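Sugar ABC transporter substrate-binding protein (Treponema pallidum subsp. pallidum, PDB 5U2P) probably captures a small solute, perhaps a sugar, in the periplasm and delivers it to an ABC transporter for uptake, though its natural ligand has not been established. Local coordinates at residues A[195-200]-A[224-229]; A[187-192]-A[374-379]; A[45-50]-A[335-340]; A[41-46]-A[64-69]. One frame throughout, in Å; residues are numbered along the deposited sequence. Where two conformers were deposited one is given.

How the interactions relate
From the N terminus, interaction 4 comes first: residues 41-46, after strand 33-39, meet residues 64-69 at the end of strand 61-67, closing the short loop of a beta-alpha-beta unit. Interaction 3 begins from the same place, sharing Ser45 and Gly46, but reaches 285 residues onward to the end of helix 331-337. Within that long loop lies interaction 1, which pairs helix 191-214 with the start of helix 227-238. Interaction 2 starts just before helix 191-214 and ends in the loop after strand 372-374, so it encloses interaction 1 and crosses interaction 3. Interactions 1 and 2 touch, centres about 12 Å apart; interactions 3 and 4 lie beyond the chain's centre from interaction 1.

Interaction 1 (A[195-200]-A[224-229]); sequences DAITKV and RALYPV
Helix 191-214 packs against the turn leading into helix 227-238 and its first turn, and here Val229 comes up against Ala196, Ile197 and Val200. Its CB faces the methyl of Ala196 (Val229 CB to Ala196 CB 4.2 Å), and its two branches then divide the remaining work. Val229 CG1 lies anti to its own carbonyl carbon (chi1 -53°), near the backbone O of Ala196; in the conformers given, of two deposited for each valine, it also approaches Val200 CG1. The other branch, Val229 CG2, meets Ile197 CG1 at 4.0 Å, the two side chains crossing at about a right angle.

Ile197 also borders Leu226. Ile197 CG1 touches Leu226 CG at 4.1 Å and its CG2 lies the same distance from Leu226 CD1, so both branches of the isoleucine are engaged. Toward the more exposed end, Val200 CG2 rests near the backbone O of Ala225. Outside the two segments, Ile197 also packs on Leu209 of its own helix, and Leu226 on Trp220. The side chains meet through carbon alone, with no polar link between them: plain apolar packing of two helices within one lobe of the two-lobed solute-binding protein fold.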
loop_
_atom_site.group_PDB
_atom_site.type_symbol
_atom_site.label_atom_id
_atom_site.label_comp_id
_atom_site.label_asym_id
_atom_site.label_seq_id
_atom_site.Cartn_x
_atom_site.Cartn_y
_atom_site.Cartn_z
ATOM N N ASP A 195 6.919 -0.866 8.024
ATOM C CA ASP A 195 6.794 0.571 7.845
ATOM C C ASP A 195 8.115 1.271 8.172
ATOM O O ASP A 195 8.653 2.048 7.369
ATOM C CB ASP A 195 5.654 1.101 8.723
ATOM C CG ASP A 195 5.494 2.598 8.642
ATOM O OD1 ASP A 195 4.845 3.068 7.675
ATOM O OD2 ASP A 195 6.004 3.304 9.547
ATOM N N ALA A 196 8.671 0.959 9.336
ATOM C CA ALA A 196 9.858 1.653 9.795
ATOM C C ALA A 196 11.085 1.345 8.948
ATOM O O ALA A 196 11.845 2.256 8.619
ATOM C CB ALA A 196 10.108 1.309 11.247
ATOM N N ILE A 197 11.279 0.076 8.587
ATOM C CA ILE A 197 12.400 -0.311 7.734
ATOM C C ILE A 197 12.282 0.417 6.395
ATOM O O ILE A 197 13.278 0.897 5.834
ATOM C CB ILE A 197 12.447 -1.843 7.502
ATOM C CG1 ILE A 197 12.841 -2.568 8.795
ATOM C CG2 ILE A 197 13.429 -2.209 6.366
ATOM C CD1 ILE A 197 12.689 -4.077 8.742
ATOM N N THR A 198 11.061 0.488 5.888
ATOM C CA THR A 198 10.838 1.047 4.563
ATOM C C THR A 198 11.198 2.532 4.585
ATOM O O THR A 198 11.848 3.051 3.653
ATOM C CB THR A 198 9.367 0.820 4.098
ATOM O OG1 THR A 198 9.139 -0.588 3.939
ATOM C CG2 THR A 198 9.100 1.512 2.753
ATOM N N LYS A 199 10.803 3.220 5.648
ATOM C CA LYS A 199 11.053 4.652 5.746
ATOM C C LYS A 199 12.542 4.988 5.879
ATOM O O LYS A 199 13.006 5.942 5.279
ATOM C CB LYS A 199 10.280 5.253 6.914
ATOM C CG LYS A 199 8.807 5.360 6.647
ATOM C CD LYS A 199 8.113 6.113 7.769
ATOM C CE LYS A 199 6.647 6.216 7.510
ATOM N NZ LYS A 199 6.061 7.411 8.192
ATOM N N VAL A 200 13.284 4.223 6.665
ATOM C CA VAL A 200 14.694 4.557 6.847
ATOM C C VAL A 200 15.446 4.312 5.535
ATOM O O VAL A 200 16.346 5.069 5.184
ATOM C CB VAL A 200 15.334 3.771 8.017
ATOM C CG1 VAL A 200 15.329 2.272 7.753
ATOM C CG2 VAL A 200 16.746 4.284 8.290
ATOM N N ARG A 224 23.119 -2.692 8.801
ATOM C CA ARG A 224 23.213 -1.920 10.036
ATOM C C ARG A 224 22.321 -0.668 9.993
ATOM O O ARG A 224 22.075 -0.041 11.033
ATOM C CB ARG A 224 24.675 -1.554 10.337
ATOM C CG ARG A 224 25.341 -0.673 9.333
ATOM C CD ARG A 224 26.863 -0.625 9.552
ATOM N NE ARG A 224 27.508 0.165 8.509
ATOM C CZ ARG A 224 27.649 1.486 8.545
ATOM N NH1 ARG A 224 27.197 2.181 9.582
ATOM N NH2 ARG A 224 28.244 2.114 7.541
ATOM N N ALA A 225 21.784 -0.334 8.819
ATOM C CA ALA A 225 20.832 0.765 8.727
ATOM C C ALA A 225 19.589 0.429 9.545
ATOM O O ALA A 225 18.903 1.324 10.031
ATOM C CB ALA A 225 20.463 1.056 7.259
ATOM N N LEU A 226 19.315 -0.869 9.687
ATOM C CA LEU A 226 18.156 -1.371 10.430
ATOM C C LEU A 226 18.362 -1.413 11.941
ATOM O O LEU A 226 17.401 -1.662 12.686
ATOM C CB LEU A 226 17.795 -2.778 9.947
ATOM C CG LEU A 226 16.901 -2.848 8.708
ATOM C CD1 LEU A 226 17.282 -1.827 7.694
ATOM C CD2 LEU A 226 16.946 -4.219 8.083
ATOM N N TYR A 227 19.608 -1.230 12.395
ATOM C CA TYR A 227 19.922 -1.296 13.830
ATOM C C TYR A 227 19.019 -0.394 14.698
ATOM O O TYR A 227 18.440 -0.868 15.693
ATOM C CB TYR A 227 21.397 -0.948 14.066
ATOM C CG TYR A 227 21.787 -0.880 15.530
ATOM C CD1 TYR A 227 22.151 -2.026 16.226
ATOM C CD2 TYR A 227 21.805 0.332 16.210
ATOM C CE1 TYR A 227 22.506 -1.969 17.571
ATOM C CE2 TYR A 227 22.169 0.402 17.552
ATOM C CZ TYR A 227 22.519 -0.753 18.223
ATOM O OH TYR A 227 22.874 -0.685 19.550
ATOM N N PRO A 228 18.894 0.897 14.342
ATOM C CA PRO A 228 18.050 1.757 15.179
ATOM C C PRO A 228 16.560 1.411 15.165
ATOM O O PRO A 228 15.917 1.585 16.194
ATOM C CB PRO A 228 18.293 3.163 14.603
ATOM C CG PRO A 228 18.870 2.941 13.251
ATOM C CD PRO A 228 19.648 1.682 13.346
ATOM N N VAL A 229 16.009 0.923 14.048
ATOM C CA VAL A 229 14.574 0.639 14.015
ATOM C C VAL A 229 14.274 -0.675 14.733
ATOM O O VAL A 229 13.207 -0.832 15.332
ATOM C CB VAL A 229 14.008 0.596 12.568
ATOM C CG1 VAL A 229 14.388 1.868 11.819
ATOM C CG2 VAL A 229 14.490 -0.623 11.818
#

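Interaction 2 (A[187-192]-A[374-379]); sequences SFPHTL and QAIDAY. With EDO (1,2-ethanediol), chain E.
Asp377 is set against Ser187, Pro189 and Thr191 where the lead-in to helix 191-214 meets the turn after strand 372-374, and the contact ties these two parts of the fold together. The close-packed part is mostly carbon. Pro189, preceded by a cis peptide bond, presents its ring to the tip of Ile376, with Pro189 CG 3.8 Å from Ile376 CD1 and the two side chains at about a right angle. In a separate van der Waals contact, Asp377 CB lies 3.5 Å from Pro189 O. Asp377 CG sits between its backbone N and carbonyl carbon (chi1 64°), a rotation that directs the carboxylate toward Thr191 and the start of the helix.

The polar side is looser and is bridged by solvent. Water 1 is within bonding distance of Ser187 OG, Pro189 O and Asp377 OD2 (2.7 Å to the last), with more acceptors around it than it has protons for at once. Asp377 OD2 reaches Thr191 through water 3, its own distance to Thr191 OG1 being 3.6 Å, and water 2 adds a weak bond to the same carboxylate oxygen.

Two residues outside the segments hold the turn: Thr198 OG1 accepts from Ile376 N, and Gln383 NE2 bonds to Asp377 O. Asn140 and Ser138 hold an ethanediol, probably from the crystallisation liquor, beside the carboxylate, and its O2 donates to Asp377 OD1 at 2.8 Å.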
loop_
_atom_site.group_PDB
_atom_site.type_symbol
_atom_site.label_atom_id
_atom_site.label_comp_id
_atom_site.label_asym_id
_atom_site.label_seq_id
_atom_site.Cartn_x
_atom_site.Cartn_y
_atom_site.Cartn_z
ATOM N N SER A 187 2.125 -11.844 6.234
ATOM C CA SER A 187 3.460 -11.503 5.719
ATOM C C SER A 187 4.475 -11.209 6.821
ATOM O O SER A 187 4.123 -11.001 7.982
ATOM C CB SER A 187 3.362 -10.313 4.757
ATOM O OG SER A 187 2.498 -9.311 5.258
ATOM N N PHE A 188 5.754 -11.287 6.451
ATOM C CA PHE A 188 6.852 -10.864 7.312
ATOM C C PHE A 188 7.571 -9.738 6.585
ATOM O O PHE A 188 7.575 -9.700 5.359
ATOM C CB PHE A 188 7.850 -12.007 7.614
ATOM C CG PHE A 188 7.260 -13.157 8.389
ATOM C CD1 PHE A 188 7.657 -14.458 8.129
ATOM C CD2 PHE A 188 6.326 -12.935 9.376
ATOM C CE1 PHE A 188 7.114 -15.521 8.831
ATOM C CE2 PHE A 188 5.775 -13.991 10.085
ATOM C CZ PHE A 188 6.174 -15.287 9.808
ATOM N N PRO A 189 8.166 -8.800 7.328
ATOM C CA PRO A 189 8.004 -8.617 8.765
ATOM C C PRO A 189 6.611 -8.057 8.997
ATOM O O PRO A 189 5.923 -7.753 8.009
ATOM C CB PRO A 189 9.097 -7.611 9.129
ATOM C CG PRO A 189 9.304 -6.826 7.874
ATOM C CD PRO A 189 9.015 -7.755 6.727
ATOM N N HIS A 190 6.201 -7.947 10.250
ATOM C CA HIS A 190 4.924 -7.318 10.552
ATOM C C HIS A 190 4.894 -5.865 10.062
ATOM O O HIS A 190 5.918 -5.202 9.982
ATOM C CB HIS A 190 4.641 -7.368 12.054
ATOM C CG HIS A 190 3.294 -6.828 12.389
ATOM N ND1 HIS A 190 3.093 -5.522 12.780
ATOM C CD2 HIS A 190 2.068 -7.391 12.299
ATOM C CE1 HIS A 190 1.798 -5.312 12.943
ATOM N NE2 HIS A 190 1.153 -6.431 12.653
ATOM N N THR A 191 3.694 -5.384 9.745
ATOM C CA THR A 191 3.455 -4.020 9.302
ATOM C C THR A 191 4.234 -2.917 10.020
ATOM O O THR A 191 4.708 -1.982 9.395
ATOM C CB THR A 191 1.940 -3.696 9.476
ATOM O OG1 THR A 191 1.146 -4.813 9.029
ATOM C CG2 THR A 191 1.566 -2.448 8.732
ATOM N N LEU A 192 4.286 -2.985 11.348
ATOM C CA LEU A 192 4.978 -1.977 12.138
ATOM C C LEU A 192 6.453 -1.891 11.774
ATOM O O LEU A 192 6.977 -0.810 11.456
ATOM C CB LEU A 192 4.833 -2.281 13.640
ATOM C CG LEU A 192 5.616 -1.387 14.598
ATOM C CD1 LEU A 192 5.166 0.016 14.410
ATOM C CD2 LEU A 192 5.387 -1.826 16.033
ATOM N N GLN A 374 5.885 2.106 -1.192
ATOM C CA GLN A 374 5.383 0.785 -0.842
ATOM C C GLN A 374 6.192 0.116 0.274
ATOM O O GLN A 374 7.421 -0.086 0.161
ATOM C CB GLN A 374 5.354 -0.126 -2.066
ATOM C CG GLN A 374 4.823 -1.516 -1.714
ATOM C CD GLN A 374 4.140 -2.220 -2.853
ATOM O OE1 GLN A 374 3.147 -1.729 -3.402
ATOM N NE2 GLN A 374 4.656 -3.394 -3.206
ATOM N N ALA A 375 5.487 -0.246 1.343
ATOM C CA ALA A 375 6.068 -0.994 2.443
ATOM C C ALA A 375 6.537 -2.369 1.998
ATOM O O ALA A 375 5.884 -3.032 1.193
ATOM C CB ALA A 375 5.059 -1.139 3.596
ATOM N N ILE A 376 7.666 -2.817 2.547
ATOM C CA ILE A 376 8.264 -4.062 2.090
ATOM C C ILE A 376 7.396 -5.308 2.315
ATOM O O ILE A 376 7.578 -6.298 1.598
ATOM C CB ILE A 376 9.643 -4.292 2.745
ATOM C CG1 ILE A 376 9.521 -4.311 4.274
ATOM C CG2 ILE A 376 10.629 -3.239 2.271
ATOM C CD1 ILE A 376 10.805 -4.779 5.020
ATOM N N ASP A 377 6.424 -5.256 3.235
ATOM C CA ASP A 377 5.548 -6.413 3.454
ATOM C C ASP A 377 4.403 -6.479 2.440
ATOM O O ASP A 377 3.644 -7.438 2.446
ATOM C CB ASP A 377 4.977 -6.442 4.899
ATOM C CG ASP A 377 4.078 -5.261 5.231
ATOM O OD1 ASP A 377 4.224 -4.195 4.596
ATOM O OD2 ASP A 377 3.243 -5.400 6.180
ATOM N N ALA A 378 4.281 -5.472 1.581
ATOM C CA ALA A 378 3.170 -5.437 0.621
ATOM C C ALA A 378 3.495 -6.250 -0.630
ATOM O O ALA A 378 2.591 -6.629 -1.384
ATOM C CB ALA A 378 2.835 -4.013 0.247
ATOM N N TYR A 379 4.783 -6.525 -0.843
ATOM C CA TYR A 379 5.228 -7.270 -2.024
ATOM C C TYR A 379 4.810 -8.747 -1.908
ATOM O O TYR A 379 4.808 -9.325 -0.811
ATOM C CB TYR A 379 6.753 -7.164 -2.190
ATOM C CG TYR A 379 7.259 -5.808 -2.545
ATOM C CD1 TYR A 379 7.528 -4.857 -1.567
ATOM C CD2 TYR A 379 7.445 -5.448 -3.876
ATOM C CE1 TYR A 379 7.978 -3.594 -1.910
ATOM C CE2 TYR A 379 7.899 -4.206 -4.218
ATOM C CZ TYR A 379 8.180 -3.284 -3.242
ATOM O OH TYR A 379 8.631 -2.046 -3.607
HETATM C C1 EDO E . -0.028 -2.754 3.464
HETATM O O1 EDO E . -0.541 -1.701 4.278
HETATM C C2 EDO E . 1.468 -2.961 3.640
HETATM O O2 EDO E . 2.011 -2.442 4.853
HETATM O O HOH W 1 3.167 -7.830 7.429
HETATM O O HOH W 2 0.521 -6.835 4.553
HETATM O O HOH W 3 0.661 -4.948 6.368
#

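Interaction 3 (A[45-50]-A[335-340]); sequences SGLQNV and NSFFEE
Phe337, the last residue of helix 331-337, lays the edge of its ring against the backbone of helix 45-58 at Gly46 and Leu47. With CG anti to the backbone N (chi1 -176°), the ring reaches across to the other helix, and Phe337 CD1 comes 3.6 Å from Gly46 C. The glycine, bare of any side chain, lets the aromatic edge come this close to the main chain. Leu47 lies alongside the ring and points the same way, its CD2 3.8 Å from Phe337 CE1. Val50 turns CG2 to the ring obliquely.

Glu340 provides the polar half. Its CG stands opposite its own carbonyl carbon, and the chain runs extended from there to place the carboxylate beside the first turn of helix 45-58. Ser45 OG donates to Glu340 OE2 over 2.5 Å, approaching from above the carboxylate plane, 56° out of it. Asn49 ND2 makes a weak bond to Glu340 OE1 (2.6 Å), bent to 123° at the hydrogen, although the amide and carboxylate planes are nearly parallel.

Ser45 therefore holds OE2, while Asn49 only weakly supports OE1. Glu340 OE1 also stands 3.2 Å from Ser45 O, acceptor against acceptor, which probably offsets part of the gain.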
loop_
_atom_site.group_PDB
_atom_site.type_symbol
_atom_site.label_atom_id
_atom_site.label_comp_id
_atom_site.label_asym_id
_atom_site.label_seq_id
_atom_site.Cartn_x
_atom_site.Cartn_y
_atom_site.Cartn_z
ATOM N N SER A 45 -18.902 -2.609 -13.173
ATOM C CA SER A 45 -19.858 -1.715 -13.802
ATOM C C SER A 45 -19.169 -0.375 -14.052
ATOM O O SER A 45 -19.463 0.302 -15.037
ATOM C CB SER A 45 -21.117 -1.547 -12.938
ATOM O OG SER A 45 -20.790 -1.304 -11.582
ATOM N N GLY A 46 -18.227 -0.017 -13.178
ATOM C CA GLY A 46 -17.471 1.216 -13.327
ATOM C C GLY A 46 -16.776 1.280 -14.675
ATOM O O GLY A 46 -16.965 2.231 -15.446
ATOM N N LEU A 47 -15.976 0.264 -14.968
ATOM C CA LEU A 47 -15.270 0.209 -16.244
ATOM C C LEU A 47 -16.213 0.011 -17.431
ATOM O O LEU A 47 -15.963 0.526 -18.515
ATOM C CB LEU A 47 -14.230 -0.904 -16.242
ATOM C CG LEU A 47 -12.930 -0.617 -15.488
ATOM C CD1 LEU A 47 -11.990 -1.791 -15.618
ATOM C CD2 LEU A 47 -12.252 0.661 -15.976
ATOM N N GLN A 48 -17.289 -0.740 -17.249
ATOM C CA GLN A 48 -18.229 -0.937 -18.349
ATOM C C GLN A 48 -18.789 0.383 -18.813
ATOM O O GLN A 48 -18.824 0.663 -20.004
ATOM C CB GLN A 48 -19.373 -1.858 -17.924
ATOM C CG GLN A 48 -18.981 -3.317 -17.820
ATOM C CD GLN A 48 -20.060 -4.147 -17.153
ATOM O OE1 GLN A 48 -21.248 -3.941 -17.394
ATOM N NE2 GLN A 48 -19.653 -5.080 -16.298
ATOM N N ASN A 49 -19.221 1.192 -17.855
ATOM C CA ASN A 49 -19.853 2.456 -18.167
ATOM C C ASN A 49 -18.825 3.426 -18.710
ATOM O O ASN A 49 -19.141 4.263 -19.556
ATOM C CB ASN A 49 -20.552 3.023 -16.931
ATOM C CG ASN A 49 -21.735 2.163 -16.492
ATOM O OD1 ASN A 49 -22.320 1.442 -17.299
ATOM N ND2 ASN A 49 -22.083 2.232 -15.212
ATOM N N VAL A 50 -17.588 3.306 -18.219
ATOM C CA VAL A 50 -16.481 4.077 -18.745
ATOM C C VAL A 50 -16.300 3.797 -20.237
ATOM O O VAL A 50 -16.203 4.720 -21.048
ATOM C CB VAL A 50 -15.157 3.753 -17.978
ATOM C CG1 VAL A 50 -13.976 3.977 -18.840
ATOM C CG2 VAL A 50 -15.060 4.587 -16.718
ATOM N N ASN A 335 -14.649 11.034 -12.173
ATOM C CA ASN A 335 -15.788 11.296 -11.291
ATOM C C ASN A 335 -16.904 10.273 -11.504
ATOM O O ASN A 335 -17.450 9.731 -10.548
ATOM C CB ASN A 335 -16.303 12.716 -11.497
ATOM C CG ASN A 335 -15.448 13.748 -10.787
ATOM O OD1 ASN A 335 -14.895 13.483 -9.717
ATOM N ND2 ASN A 335 -15.334 14.932 -11.376
ATOM N N SER A 336 -17.199 9.977 -12.761
ATOM C CA SER A 336 -18.161 8.942 -13.105
ATOM C C SER A 336 -17.714 7.576 -12.602
ATOM O O SER A 336 -18.477 6.845 -11.971
ATOM C CB SER A 336 -18.367 8.921 -14.619
ATOM O OG SER A 336 -19.238 7.879 -15.006
ATOM N N PHE A 337 -16.455 7.243 -12.849
ATOM C CA PHE A 337 -15.908 5.962 -12.441
ATOM C C PHE A 337 -16.021 5.712 -10.939
ATOM O O PHE A 337 -16.354 4.605 -10.507
ATOM C CB PHE A 337 -14.440 5.906 -12.910
ATOM C CG PHE A 337 -13.743 4.598 -12.650
ATOM C CD1 PHE A 337 -14.298 3.403 -13.055
ATOM C CD2 PHE A 337 -12.492 4.579 -12.043
ATOM C CE1 PHE A 337 -13.642 2.208 -12.838
ATOM C CE2 PHE A 337 -11.828 3.379 -11.815
ATOM C CZ PHE A 337 -12.402 2.194 -12.215
ATOM N N PHE A 338 -15.717 6.727 -10.133
ATOM C CA PHE A 338 -15.670 6.549 -8.696
ATOM C C PHE A 338 -17.032 6.714 -8.026
ATOM O O PHE A 338 -17.123 6.688 -6.796
ATOM C CB PHE A 338 -14.647 7.503 -8.081
ATOM C CG PHE A 338 -13.258 6.904 -8.032
ATOM C CD1 PHE A 338 -12.385 7.051 -9.096
ATOM C CD2 PHE A 338 -12.873 6.114 -6.966
ATOM C CE1 PHE A 338 -11.130 6.460 -9.068
ATOM C CE2 PHE A 338 -11.620 5.513 -6.933
ATOM C CZ PHE A 338 -10.746 5.693 -7.991
ATOM N N GLU A 339 -18.084 6.853 -8.828
ATOM C CA GLU A 339 -19.441 6.684 -8.300
ATOM C C GLU A 339 -19.717 5.190 -8.088
ATOM O O GLU A 339 -20.635 4.819 -7.361
ATOM C CB GLU A 339 -20.472 7.307 -9.239
ATOM C CG GLU A 339 -20.441 8.828 -9.216
ATOM C CD GLU A 339 -21.415 9.448 -10.193
ATOM O OE1 GLU A 339 -22.167 8.691 -10.840
ATOM O OE2 GLU A 339 -21.426 10.692 -10.315
ATOM N N GLU A 340 -18.893 4.349 -8.712
ATOM C CA GLU A 340 -18.997 2.898 -8.611
ATOM C C GLU A 340 -17.743 2.245 -8.037
ATOM O O GLU A 340 -17.812 1.326 -7.229
ATOM C CB GLU A 340 -19.275 2.310 -9.992
ATOM C CG GLU A 340 -20.492 2.897 -10.669
ATOM C CD GLU A 340 -21.054 1.978 -11.730
ATOM O OE1 GLU A 340 -20.799 2.230 -12.927
ATOM O OE2 GLU A 340 -21.747 1.005 -11.364
#

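Interaction 4 (A[41-46]-A[64-69]); sequences KHYSSG and VETIQD
Tyr43 lies across the C-terminal half of strand 61-67, against Val64 and Thr66, in the link that leads from strand 33-39 into helix 45-58 of a beta-alpha-beta unit; it is the centre of an inverse gamma turn. Tyr43 CB starts 4.0 Å from Thr66 CG2, and CG anti to the backbone N (chi1 -173°) carries the ring out along the strand. From there Tyr43 CD2 meets Thr66 CG2 at 3.6 Å, an oblique approach to the ring. Farther out, Val64 CG1 sits over the middle of one face in a CH-pi contact, 3.9 Å from the Tyr43 ring centroid and only 13° off the ring normal; CE1 and CZ are the ring atoms nearest to it. At the tip, Tyr43 OH rests against Val64 CG2 at 3.6 Å. The tyrosine thus spans alternate strand residues.

Earlier in the chain, in the 3-10 segment, Lys41 N donates to the syn lone pair of Asp69 OD2 over 2.9 Å, nearly straight at 163°. The carboxylate also lies along the aliphatic start of the lysine, with Asp69 OD2 3.3 Å from Lys41 CG, while OD1 stands above one face of the His42 ring. His42 ND1 bonds to Glu90 instead.

Lys41 NZ lies 4.2 Å from Asp69 OD2, so any attraction is probably weak and non-directional. The directional link is the backbone N-H bond, and the tyrosine adds apolar cover to the edge strand.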
loop_
_atom_site.group_PDB
_atom_site.type_symbol
_atom_site.label_atom_id
_atom_site.label_comp_id
_atom_site.label_asym_id
_atom_site.label_seq_id
_atom_site.Cartn_x
_atom_site.Cartn_y
_atom_site.Cartn_z
ATOM N N LYS A 41 -13.153 -10.514 -12.694
ATOM C CA LYS A 41 -13.694 -9.890 -11.482
ATOM C C LYS A 41 -13.370 -8.407 -11.391
ATOM O O LYS A 41 -13.863 -7.720 -10.507
ATOM C CB LYS A 41 -13.170 -10.594 -10.227
ATOM C CG LYS A 41 -13.637 -12.036 -10.067
ATOM C CD LYS A 41 -13.186 -12.618 -8.730
ATOM C CE LYS A 41 -13.775 -13.998 -8.485
ATOM N NZ LYS A 41 -13.210 -15.007 -9.421
ATOM N N HIS A 42 -12.542 -7.912 -12.301
ATOM C CA HIS A 42 -12.185 -6.498 -12.299
ATOM C C HIS A 42 -12.953 -5.726 -13.369
ATOM O O HIS A 42 -12.829 -4.504 -13.463
ATOM C CB HIS A 42 -10.675 -6.332 -12.499
ATOM C CG HIS A 42 -9.863 -6.765 -11.317
ATOM N ND1 HIS A 42 -8.489 -6.858 -11.348
ATOM C CD2 HIS A 42 -10.237 -7.138 -10.070
ATOM C CE1 HIS A 42 -8.049 -7.262 -10.169
ATOM N NE2 HIS A 42 -9.089 -7.440 -9.375
ATOM N N TYR A 43 -13.732 -6.438 -14.183
ATOM C CA TYR A 43 -14.545 -5.796 -15.221
ATOM C C TYR A 43 -15.828 -5.289 -14.594
ATOM O O TYR A 43 -16.912 -5.828 -14.821
ATOM C CB TYR A 43 -14.839 -6.764 -16.367
ATOM C CG TYR A 43 -15.531 -6.135 -17.561
ATOM C CD1 TYR A 43 -15.210 -4.847 -17.983
ATOM C CD2 TYR A 43 -16.485 -6.841 -18.285
ATOM C CE1 TYR A 43 -15.835 -4.277 -19.084
ATOM C CE2 TYR A 43 -17.112 -6.283 -19.383
ATOM C CZ TYR A 43 -16.784 -5.001 -19.781
ATOM O OH TYR A 43 -17.415 -4.446 -20.873
ATOM N N SER A 44 -15.679 -4.247 -13.789
ATOM C CA SER A 44 -16.767 -3.725 -12.978
ATOM C C SER A 44 -17.781 -2.942 -13.799
ATOM O O SER A 44 -17.556 -2.635 -14.974
ATOM C CB SER A 44 -16.197 -2.828 -11.883
ATOM O OG SER A 44 -15.497 -1.731 -12.456
ATOM N N SER A 45 -18.902 -2.609 -13.173
ATOM C CA SER A 45 -19.858 -1.715 -13.802
ATOM C C SER A 45 -19.169 -0.375 -14.052
ATOM O O SER A 45 -19.463 0.302 -15.037
ATOM C CB SER A 45 -21.117 -1.547 -12.938
ATOM O OG SER A 45 -20.790 -1.304 -11.582
ATOM N N GLY A 46 -18.227 -0.017 -13.178
ATOM C CA GLY A 46 -17.471 1.216 -13.327
ATOM C C GLY A 46 -16.776 1.280 -14.675
ATOM O O GLY A 46 -16.965 2.231 -15.446
ATOM N N VAL A 64 -14.174 -5.704 -25.233
ATOM C CA VAL A 64 -13.545 -6.219 -24.017
ATOM C C VAL A 64 -13.493 -7.744 -24.002
ATOM O O VAL A 64 -14.481 -8.426 -24.276
ATOM C CB VAL A 64 -14.281 -5.728 -22.752
ATOM C CG1 VAL A 64 -13.639 -6.305 -21.489
ATOM C CG2 VAL A 64 -14.281 -4.215 -22.697
ATOM N N GLU A 65 -12.315 -8.262 -23.674
ATOM C CA GLU A 65 -12.080 -9.687 -23.526
ATOM C C GLU A 65 -11.716 -9.971 -22.068
ATOM O O GLU A 65 -10.661 -9.523 -21.609
ATOM C CB GLU A 65 -10.955 -10.119 -24.463
ATOM C CG GLU A 65 -10.719 -11.604 -24.542
ATOM C CD GLU A 65 -9.538 -11.940 -25.433
ATOM O OE1 GLU A 65 -9.050 -13.088 -25.364
ATOM O OE2 GLU A 65 -9.099 -11.051 -26.200
ATOM N N THR A 66 -12.575 -10.686 -21.337
ATOM C CA THR A 66 -12.295 -10.977 -19.928
ATOM C C THR A 66 -11.654 -12.338 -19.741
ATOM O O THR A 66 -11.942 -13.283 -20.474
ATOM C CB THR A 66 -13.560 -10.937 -19.054
ATOM O OG1 THR A 66 -14.452 -11.981 -19.451
ATOM C CG2 THR A 66 -14.250 -9.584 -19.161
ATOM N N ILE A 67 -10.786 -12.428 -18.744
ATOM C CA ILE A 67 -10.138 -13.678 -18.402
ATOM C C ILE A 67 -10.381 -13.988 -16.929
ATOM O O ILE A 67 -10.296 -13.095 -16.080
ATOM C CB ILE A 67 -8.630 -13.623 -18.673
ATOM C CG1 ILE A 67 -8.343 -13.165 -20.113
ATOM C CG2 ILE A 67 -7.995 -14.968 -18.389
ATOM C CD1 ILE A 67 -8.828 -14.121 -21.208
ATOM N N GLN A 68 -10.696 -15.249 -16.652
ATOM C CA GLN A 68 -10.841 -15.748 -15.288
ATOM C C GLN A 68 -9.589 -15.384 -14.499
ATOM O O GLN A 68 -8.473 -15.625 -14.956
ATOM C CB GLN A 68 -11.063 -17.259 -15.295
ATOM C CG GLN A 68 -11.517 -17.851 -13.980
ATOM C CD GLN A 68 -11.854 -19.327 -14.106
ATOM O OE1 GLN A 68 -12.720 -19.711 -14.894
ATOM N NE2 GLN A 68 -11.159 -20.163 -13.340
ATOM N N ASP A 69 -9.785 -14.804 -13.320
ATOM C CA ASP A 69 -8.716 -14.110 -12.605
ATOM C C ASP A 69 -7.484 -14.962 -12.354
ATOM O O ASP A 69 -6.358 -14.511 -12.587
ATOM C CB ASP A 69 -9.242 -13.579 -11.277
ATOM C CG ASP A 69 -10.189 -12.415 -11.458
ATOM O OD1 ASP A 69 -9.960 -11.355 -10.838
ATOM O OD2 ASP A 69 -11.161 -12.563 -12.227
#